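Local coordinates for protein type 3 secretion system regulator YopR (Yersinia pestis, PDB 1Z21) that may regulate assembly of the type III secretion injectisome, possibly by controlling secretion or polymerisation of the needle subunit YscF, and is involved in pathogenesis, at residues 33-38 against 74-79; 57-62 against 101-106. All blocks are in the same frame, centred on the assembly; numbering follows the deposited sequence.

Interaction 1 (33-38 against 74-79); sequences TPVREA and EAILLQ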
ATOM      1  N   THR A  33       7.223   2.054   2.280  1.00 16.07           N
ATOM      2  CA  THR A  33       7.764   3.383   2.033  1.00 17.10           C
ATOM      3  C   THR A  33       7.616   3.833   0.582  1.00 16.89           C
ATOM      4  O   THR A  33       6.970   4.846   0.359  1.00 17.47           O
ATOM      5  CB  THR A  33       9.231   3.485   2.533  1.00 16.72           C
ATOM      6  OG1 THR A  33       9.230   3.488   3.963  1.00 17.49           O
ATOM      7  CG2 THR A  33       9.854   4.823   2.140  1.00 17.68           C
ATOM      8  N   PRO A  34       8.174   3.115  -0.401  1.00 17.86           N
ATOM      9  CA  PRO A  34       8.045   3.547  -1.796  1.00 17.70           C
ATOM     10  C   PRO A  34       6.591   3.545  -2.283  1.00 17.71           C
ATOM     11  O   PRO A  34       6.258   4.325  -3.176  1.00 17.73           O
ATOM     12  CB  PRO A  34       8.881   2.518  -2.570  1.00 18.22           C
ATOM     13  CG  PRO A  34       8.927   1.328  -1.695  1.00 18.06           C
ATOM     14  CD  PRO A  34       8.950   1.866  -0.305  1.00 17.53           C
ATOM     15  N   VAL A  35       5.744   2.699  -1.696  1.00 16.86           N
ATOM     16  CA  VAL A  35       4.356   2.614  -2.133  1.00 16.71           C
ATOM     17  C   VAL A  35       3.604   3.846  -1.682  1.00 16.87           C
ATOM     18  O   VAL A  35       2.858   4.432  -2.462  1.00 16.48           O
ATOM     19  CB  VAL A  35       3.665   1.347  -1.613  1.00 15.92           C
ATOM     20  CG1 VAL A  35       2.279   1.214  -2.226  1.00 16.63           C
ATOM     21  CG2 VAL A  35       4.522   0.114  -1.933  1.00 16.72           C
ATOM     22  N   ARG A  36       3.802   4.228  -0.423  1.00 17.54           N
ATOM     23  CA  ARG A  36       3.241   5.454   0.117  1.00 18.42           C
ATOM     24  C   ARG A  36       3.700   6.649  -0.711  1.00 19.33           C
ATOM     25  O   ARG A  36       2.888   7.487  -1.092  1.00 19.36           O
ATOM     26  CB  ARG A  36       3.641   5.636   1.580  1.00 18.50           C
ATOM     27  CG  ARG A  36       2.973   6.838   2.248  1.00 19.01           C
ATOM     28  CD  ARG A  36       3.427   7.101   3.655  1.00 19.51           C
ATOM     29  NE  ARG A  36       3.182   5.963   4.548  1.00 19.14           N
ATOM     30  CZ  ARG A  36       4.129   5.226   5.126  1.00 18.74           C
ATOM     31  NH1 ARG A  36       5.421   5.464   4.911  1.00 18.95           N
ATOM     32  NH2 ARG A  36       3.776   4.231   5.922  1.00 16.85           N
ATOM     33  N   GLU A  37       4.997   6.737  -0.993  1.00 20.26           N
ATOM     34  CA  GLU A  37       5.526   7.839  -1.815  1.00 20.74           C
ATOM     35  C   GLU A  37       4.825   7.919  -3.175  1.00 20.67           C
ATOM     36  O   GLU A  37       4.444   9.005  -3.622  1.00 20.78           O
ATOM     37  CB  GLU A  37       7.044   7.714  -1.990  1.00 21.13           C
ATOM     38  CG  GLU A  37       7.787   7.997  -0.690  1.00 23.60           C
ATOM     39  CD  GLU A  37       9.271   7.659  -0.712  1.00 27.24           C
ATOM     40  OE1 GLU A  37       9.738   6.893  -1.590  1.00 31.78           O
ATOM     41  OE2 GLU A  37       9.975   8.165   0.188  1.00 29.04           O
ATOM     42  N   ALA A  38       4.636   6.775  -3.823  1.00 20.80           N
ATOM     43  CA  ALA A  38       4.001   6.746  -5.138  1.00 20.75           C
ATOM     44  C   ALA A  38       2.520   7.136  -5.050  1.00 20.92           C
ATOM     45  O   ALA A  38       1.991   7.808  -5.936  1.00 20.77           O
ATOM     46  CB  ALA A  38       4.159   5.381  -5.759  1.00 20.89           C
ATOM     47  N   GLU A  74      -2.960  -6.050   1.230  1.00 14.16           N
ATOM     48  CA  GLU A  74      -3.653  -5.716   2.470  1.00 14.77           C
ATOM     49  C   GLU A  74      -2.681  -5.187   3.518  1.00 13.86           C
ATOM     50  O   GLU A  74      -2.934  -4.171   4.129  1.00 13.15           O
ATOM     51  CB  GLU A  74      -4.392  -6.936   3.010  1.00 15.40           C
ATOM     52  CG  GLU A  74      -5.592  -7.330   2.160  1.00 18.26           C
ATOM     53  CD  GLU A  74      -6.117  -8.717   2.470  1.00 22.86           C
ATOM     54  OE1 GLU A  74      -5.468  -9.464   3.231  1.00 24.20           O
ATOM     55  OE2 GLU A  74      -7.186  -9.058   1.935  1.00 28.37           O
ATOM     56  N   ALA A  75      -1.547  -5.861   3.680  1.00 13.43           N
ATOM     57  CA  ALA A  75      -0.524  -5.409   4.628  1.00 12.92           C
ATOM     58  C   ALA A  75       0.056  -4.062   4.243  1.00 13.13           C
ATOM     59  O   ALA A  75       0.221  -3.185   5.087  1.00 13.60           O
ATOM     60  CB  ALA A  75       0.584  -6.446   4.724  1.00 12.79           C
ATOM     61  N   ILE A  76       0.391  -3.905   2.967  1.00 12.84           N
ATOM     62  CA  ILE A  76       0.923  -2.654   2.462  1.00 12.77           C
ATOM     63  C   ILE A  76      -0.064  -1.508   2.680  1.00 12.67           C
ATOM     64  O   ILE A  76       0.311  -0.470   3.190  1.00 12.06           O
ATOM     65  CB  ILE A  76       1.336  -2.782   0.975  1.00 12.91           C
ATOM     66  CG1 ILE A  76       2.575  -3.694   0.838  1.00 12.49           C
ATOM     67  CG2 ILE A  76       1.573  -1.406   0.344  1.00 13.99           C
ATOM     68  CD1 ILE A  76       3.891  -3.098   1.330  1.00 13.21           C
ATOM     69  N   LEU A  77      -1.323  -1.708   2.310  1.00 12.66           N
ATOM     70  CA  LEU A  77      -2.349  -0.667   2.425  1.00 12.58           C
ATOM     71  C   LEU A  77      -2.500  -0.184   3.868  1.00 13.28           C
ATOM     72  O   LEU A  77      -2.516   1.012   4.122  1.00 13.67           O
ATOM     73  CB  LEU A  77      -3.707  -1.162   1.869  1.00 12.24           C
ATOM     74  CG  LEU A  77      -3.816  -1.192   0.333  1.00 13.30           C
ATOM     75  CD1 LEU A  77      -5.076  -1.939  -0.093  1.00 14.93           C
ATOM     76  CD2 LEU A  77      -3.790   0.207  -0.226  1.00 13.92           C
ATOM     77  N   LEU A  78      -2.580  -1.130   4.797  1.00 14.10           N
ATOM     78  CA  LEU A  78      -2.696  -0.826   6.217  1.00 14.81           C
ATOM     79  C   LEU A  78      -1.459  -0.070   6.701  1.00 15.51           C
ATOM     80  O   LEU A  78      -1.576   0.918   7.413  1.00 16.27           O
ATOM     81  CB  LEU A  78      -2.933  -2.106   7.026  1.00 15.67           C
ATOM     82  CG  LEU A  78      -4.345  -2.671   6.805  1.00 16.26           C
ATOM     83  CD1 LEU A  78      -4.499  -4.083   7.319  1.00 18.45           C
ATOM     84  CD2 LEU A  78      -5.379  -1.785   7.440  1.00 18.80           C
ATOM     85  N   GLN A  79      -0.279  -0.490   6.267  1.00 15.94           N
ATOM     86  CA  GLN A  79       0.940   0.193   6.701  1.00 16.40           C
ATOM     87  C   GLN A  79       1.071   1.594   6.097  1.00 16.78           C
ATOM     88  O   GLN A  79       1.491   2.514   6.772  1.00 16.75           O
ATOM     89  CB  GLN A  79       2.177  -0.662   6.420  1.00 16.77           C
ATOM     90  CG  GLN A  79       3.479  -0.062   6.997  1.00 17.01           C
ATOM     91  CD  GLN A  79       3.473   0.030   8.517  1.00 18.78           C
ATOM     92  OE1 GLN A  79       2.868  -0.810   9.199  1.00 19.67           O
ATOM     93  NE2 GLN A  79       4.159   1.043   9.057  1.00 17.66           N
TER
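The backbone O of Gln79 accepts a hydrogen bond from Arg36 NH2 at 3.0 Å. That same nitrogen also forms a salt bridge with Glu29, two turns earlier on helix 25-43, whose OE1 accepts a bond from Gln79 NE2 as well, adding a further polar link between the two helices. The carbonyl oxygen of Gln79 lies at the edge of the guanidinium, almost in its plane, but the donor stands above the carbonyl plane and the N-H...O angle is a bent 142°. Arg36 reaches this position with CG anti to its backbone N (chi1 -174°) and a single bend at chi3, which turns the guanidinium toward the last turn of helix 71-82. There NE bonds to the backbone O of Val80, so one guanidinium addresses two successive carbonyls. Deeper in, the side chains of Val35 and Ile76 cross at about a right angle. CG2 of Ile76 lies 3.7 Å from Val35 CG1 and 4.0 Å from Val35 CG2, so both methyls of the valine meet one methyl of the isoleucine. Trp14 and Arg10 of helix 6-19 also pack on Ile76. A small apolar interface thus adjoins an arginine bound to main-chain oxygens near a helix C terminus, where the helix dipole would probably favour a cation.

Interaction 2 (57-62 against 101-106); sequences PELRSV and NKELMI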
ATOM      1  N   PRO A  57      -8.940   1.769  -9.645  1.00 16.29           N
ATOM      2  CA  PRO A  57      -8.024   1.245 -10.664  1.00 16.80           C
ATOM      3  C   PRO A  57      -6.641   1.880 -10.630  1.00 17.11           C
ATOM      4  O   PRO A  57      -5.660   1.163 -10.805  1.00 17.63           O
ATOM      5  CB  PRO A  57      -8.745   1.565 -11.972  1.00 16.77           C
ATOM      6  CG  PRO A  57     -10.157   1.519 -11.609  1.00 16.28           C
ATOM      7  CD  PRO A  57     -10.239   2.148 -10.236  1.00 16.58           C
ATOM      8  N   GLU A  58      -6.563   3.193 -10.417  1.00 16.99           N
ATOM      9  CA  GLU A  58      -5.273   3.874 -10.320  1.00 17.87           C
ATOM     10  C   GLU A  58      -4.503   3.367  -9.099  1.00 17.39           C
ATOM     11  O   GLU A  58      -3.314   3.065  -9.186  1.00 17.63           O
ATOM     12  CB  GLU A  58      -5.474   5.392 -10.228  1.00 17.98           C
ATOM     13  CG  GLU A  58      -5.901   6.004 -11.552  1.00 21.73           C
ATOM     14  CD  GLU A  58      -6.241   7.489 -11.454  1.00 25.39           C
ATOM     15  OE1 GLU A  58      -6.125   8.084 -10.354  1.00 29.57           O
ATOM     16  OE2 GLU A  58      -6.625   8.070 -12.502  1.00 28.44           O
ATOM     17  N   LEU A  59      -5.189   3.279  -7.967  1.00 16.98           N
ATOM     18  CA  LEU A  59      -4.583   2.797  -6.725  1.00 17.02           C
ATOM     19  C   LEU A  59      -4.056   1.377  -6.885  1.00 16.64           C
ATOM     20  O   LEU A  59      -2.934   1.075  -6.462  1.00 16.14           O
ATOM     21  CB  LEU A  59      -5.582   2.870  -5.569  1.00 17.10           C
ATOM     22  CG  LEU A  59      -5.126   2.302  -4.218  1.00 18.16           C
ATOM     23  CD1 LEU A  59      -5.500   3.240  -3.080  1.00 20.06           C
ATOM     24  CD2 LEU A  59      -5.709   0.925  -3.987  1.00 19.99           C
ATOM     25  N   ARG A  60      -4.842   0.508  -7.512  1.00 16.33           N
ATOM     26  CA  ARG A  60      -4.415  -0.883  -7.721  1.00 16.64           C
ATOM     27  C   ARG A  60      -3.229  -0.956  -8.680  1.00 16.74           C
ATOM     28  O   ARG A  60      -2.346  -1.773  -8.495  1.00 16.08           O
ATOM     29  CB  ARG A  60      -5.575  -1.740  -8.197  1.00 16.38           C
ATOM     30  CG  ARG A  60      -6.710  -1.767  -7.194  1.00 18.08           C
ATOM     31  CD  ARG A  60      -7.756  -2.804  -7.460  1.00 21.56           C
ATOM     32  NE  ARG A  60      -8.641  -2.426  -8.554  1.00 22.24           N
ATOM     33  CZ  ARG A  60      -9.907  -2.025  -8.433  1.00 22.55           C
ATOM     34  NH1 ARG A  60     -10.500  -1.892  -7.253  1.00 23.22           N
ATOM     35  NH2 ARG A  60     -10.595  -1.740  -9.523  1.00 21.66           N
ATOM     36  N   SER A  61      -3.188  -0.050  -9.654  1.00 17.09           N
ATOM     37  CA  SER A  61      -2.079   0.028 -10.601  1.00 18.02           C
ATOM     38  C   SER A  61      -0.759   0.342  -9.900  1.00 17.86           C
ATOM     39  O   SER A  61       0.276  -0.259 -10.208  1.00 17.83           O
ATOM     40  CB  SER A  61      -2.360   1.083 -11.667  1.00 18.68           C
ATOM     41  OG  SER A  61      -1.256   1.167 -12.523  1.00 20.77           O
ATOM     42  N   VAL A  62      -0.812   1.274  -8.949  1.00 17.33           N
ATOM     43  CA  VAL A  62       0.334   1.588  -8.101  1.00 17.31           C
ATOM     44  C   VAL A  62       0.752   0.369  -7.259  1.00 16.95           C
ATOM     45  O   VAL A  62       1.926   0.018  -7.215  1.00 17.03           O
ATOM     46  CB  VAL A  62       0.071   2.805  -7.181  1.00 17.44           C
ATOM     47  CG1 VAL A  62       1.277   3.053  -6.273  1.00 17.47           C
ATOM     48  CG2 VAL A  62      -0.232   4.061  -8.006  1.00 18.22           C
ATOM     49  N   ASN A 101      -9.340   2.619   2.378  1.00 15.85           N
ATOM     50  CA  ASN A 101     -10.373   1.892   3.070  1.00 16.88           C
ATOM     51  C   ASN A 101     -11.401   1.258   2.116  1.00 16.45           C
ATOM     52  O   ASN A 101     -11.876   0.170   2.388  1.00 15.97           O
ATOM     53  CB  ASN A 101     -10.978   2.772   4.162  1.00 17.78           C
ATOM     54  CG  ASN A 101      -9.980   3.008   5.330  1.00 21.05           C
ATOM     55  OD1 ASN A 101      -9.438   2.049   5.912  1.00 24.69           O
ATOM     56  ND2 ASN A 101      -9.710   4.271   5.642  1.00 27.24           N
ATOM     57  N   LYS A 102     -11.692   1.905   0.989  1.00 16.14           N
ATOM     58  CA  LYS A 102     -12.588   1.315  -0.009  1.00 16.29           C
ATOM     59  C   LYS A 102     -11.963   0.083  -0.667  1.00 15.57           C
ATOM     60  O   LYS A 102     -12.637  -0.922  -0.868  1.00 15.93           O
ATOM     61  CB  LYS A 102     -12.998   2.353  -1.062  1.00 17.04           C
ATOM     62  CG  LYS A 102     -13.908   3.418  -0.504  1.00 19.41           C
ATOM     63  CD  LYS A 102     -14.681   4.109  -1.563  1.00 21.83           C
ATOM     64  CE  LYS A 102     -15.532   5.218  -0.980  1.00 22.68           C
ATOM     65  NZ  LYS A 102     -16.687   4.683  -0.227  1.00 24.05           N
ATOM     66  N   GLU A 103     -10.671   0.145  -0.986  1.00 14.56           N
ATOM     67  CA  GLU A 103      -9.964  -1.035  -1.503  1.00 13.68           C
ATOM     68  C   GLU A 103      -9.888  -2.160  -0.476  1.00 13.61           C
ATOM     69  O   GLU A 103     -10.043  -3.316  -0.829  1.00 13.09           O
ATOM     70  CB  GLU A 103      -8.559  -0.678  -1.998  1.00 13.84           C
ATOM     71  CG  GLU A 103      -7.762  -1.858  -2.577  1.00 11.94           C
ATOM     72  CD  GLU A 103      -8.416  -2.536  -3.784  1.00 14.92           C
ATOM     73  OE1 GLU A 103      -9.259  -1.911  -4.465  1.00 14.29           O
ATOM     74  OE2 GLU A 103      -8.066  -3.700  -4.066  1.00 14.85           O
ATOM     75  N   LEU A 104      -9.654  -1.833   0.795  1.00 13.64           N
ATOM     76  CA  LEU A 104      -9.592  -2.864   1.818  1.00 13.82           C
ATOM     77  C   LEU A 104     -10.943  -3.583   1.927  1.00 14.23           C
ATOM     78  O   LEU A 104     -10.982  -4.781   2.131  1.00 13.59           O
ATOM     79  CB  LEU A 104      -9.145  -2.299   3.170  1.00 13.54           C
ATOM     80  CG  LEU A 104      -7.648  -1.984   3.245  1.00 14.61           C
ATOM     81  CD1 LEU A 104      -7.337  -1.183   4.475  1.00 16.16           C
ATOM     82  CD2 LEU A 104      -6.813  -3.241   3.251  1.00 14.17           C
ATOM     83  N   MET A 105     -12.035  -2.848   1.741  1.00 15.47           N
ATOM     84  CA  MET A 105     -13.371  -3.448   1.797  1.00 17.03           C
ATOM     85  C   MET A 105     -13.546  -4.434   0.655  1.00 17.34           C
ATOM     86  O   MET A 105     -14.150  -5.478   0.838  1.00 17.48           O
ATOM     87  CB  MET A 105     -14.450  -2.358   1.781  1.00 17.58           C
ATOM     88  CG  MET A 105     -15.894  -2.859   1.760  1.00 19.64           C
ATOM     89  SD  MET A 105     -16.338  -3.572   3.325  1.00 24.03           S
ATOM     90  CE  MET A 105     -16.859  -2.124   4.226  1.00 24.19           C
ATOM     91  N   ILE A 106     -12.996  -4.111  -0.510  1.00 17.89           N
ATOM     92  CA  ILE A 106     -13.031  -5.006  -1.668  1.00 19.47           C
ATOM     93  C   ILE A 106     -12.170  -6.254  -1.450  1.00 20.44           C
ATOM     94  O   ILE A 106     -12.558  -7.350  -1.842  1.00 21.62           O
ATOM     95  CB  ILE A 106     -12.604  -4.242  -2.937  1.00 19.73           C
ATOM     96  CG1 ILE A 106     -13.672  -3.215  -3.311  1.00 19.93           C
ATOM     97  CG2 ILE A 106     -12.355  -5.192  -4.130  1.00 20.72           C
ATOM     98  CD1 ILE A 106     -13.183  -2.150  -4.290  1.00 20.53           C
TER
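A salt bridge beside an apolar patch joins helix 52-66 to the C-terminal helix 94-107 of this five-helix core domain, about 9 Å from the centre of the chain to the centre of the contact. The axes of segments 57-62 and 101-106 are 11.0 Å apart at closest approach and cross at -79°, so the helices meet over a short span, with the CA atoms of Arg60 and Glu103 the nearest across it. Arg60 NH1 donates to Glu103 OE1 at 3.1 Å, with a fairly straight N-H...O angle of 160°. The bond uses the syn lone pair of OE1, on the side of the other oxygen, and lies close to the guanidinium plane. It is single rather than bidentate: the guanidinium and carboxylate planes are turned well away from each other, and although OE1 alone takes the N-H, both carboxylate oxygens of Glu103 also lie 3.5 Å from Arg60 CD. CG of Glu103, anti to the backbone N, lies 3.7 Å from Leu59 CD2, and the bend at chi2 (60°) turns the carboxylate toward Arg60; Leu56 packs on the same glutamate. At the outer margin CD1 of Ile106 approaches Arg60 NH1 at 4.0 Å, and Trp73 of helix 71-82 also touches Arg60. Glu103 therefore serves two environments, its methylenes among leucines and its carboxylate beside a partly exposed arginine whose charge would probably offset the cost of burying the acid.

How the interactions relate
From the N terminus, helix 25-43 contributes the first segment, 33-38, and helix 52-66 the second, 57-62. Interaction 1 closes when helix 71-82 returns to helix 25-43, enclosing helix 52-66 within its loop; interaction 2 closes later, when helix 94-107 reaches back to helix 52-66 with helix 71-82 in between. The segments alternate, so the two loops cross rather than nest. Their centres are 11 Å apart, and the contacts touch directly: Leu77 packs on Glu103 and Leu104, Leu78 on Leu104, and Ala38 on Val62. Together they tie the last four helices of the core domain into one bundle, with helix 6-19 packed against interaction 1.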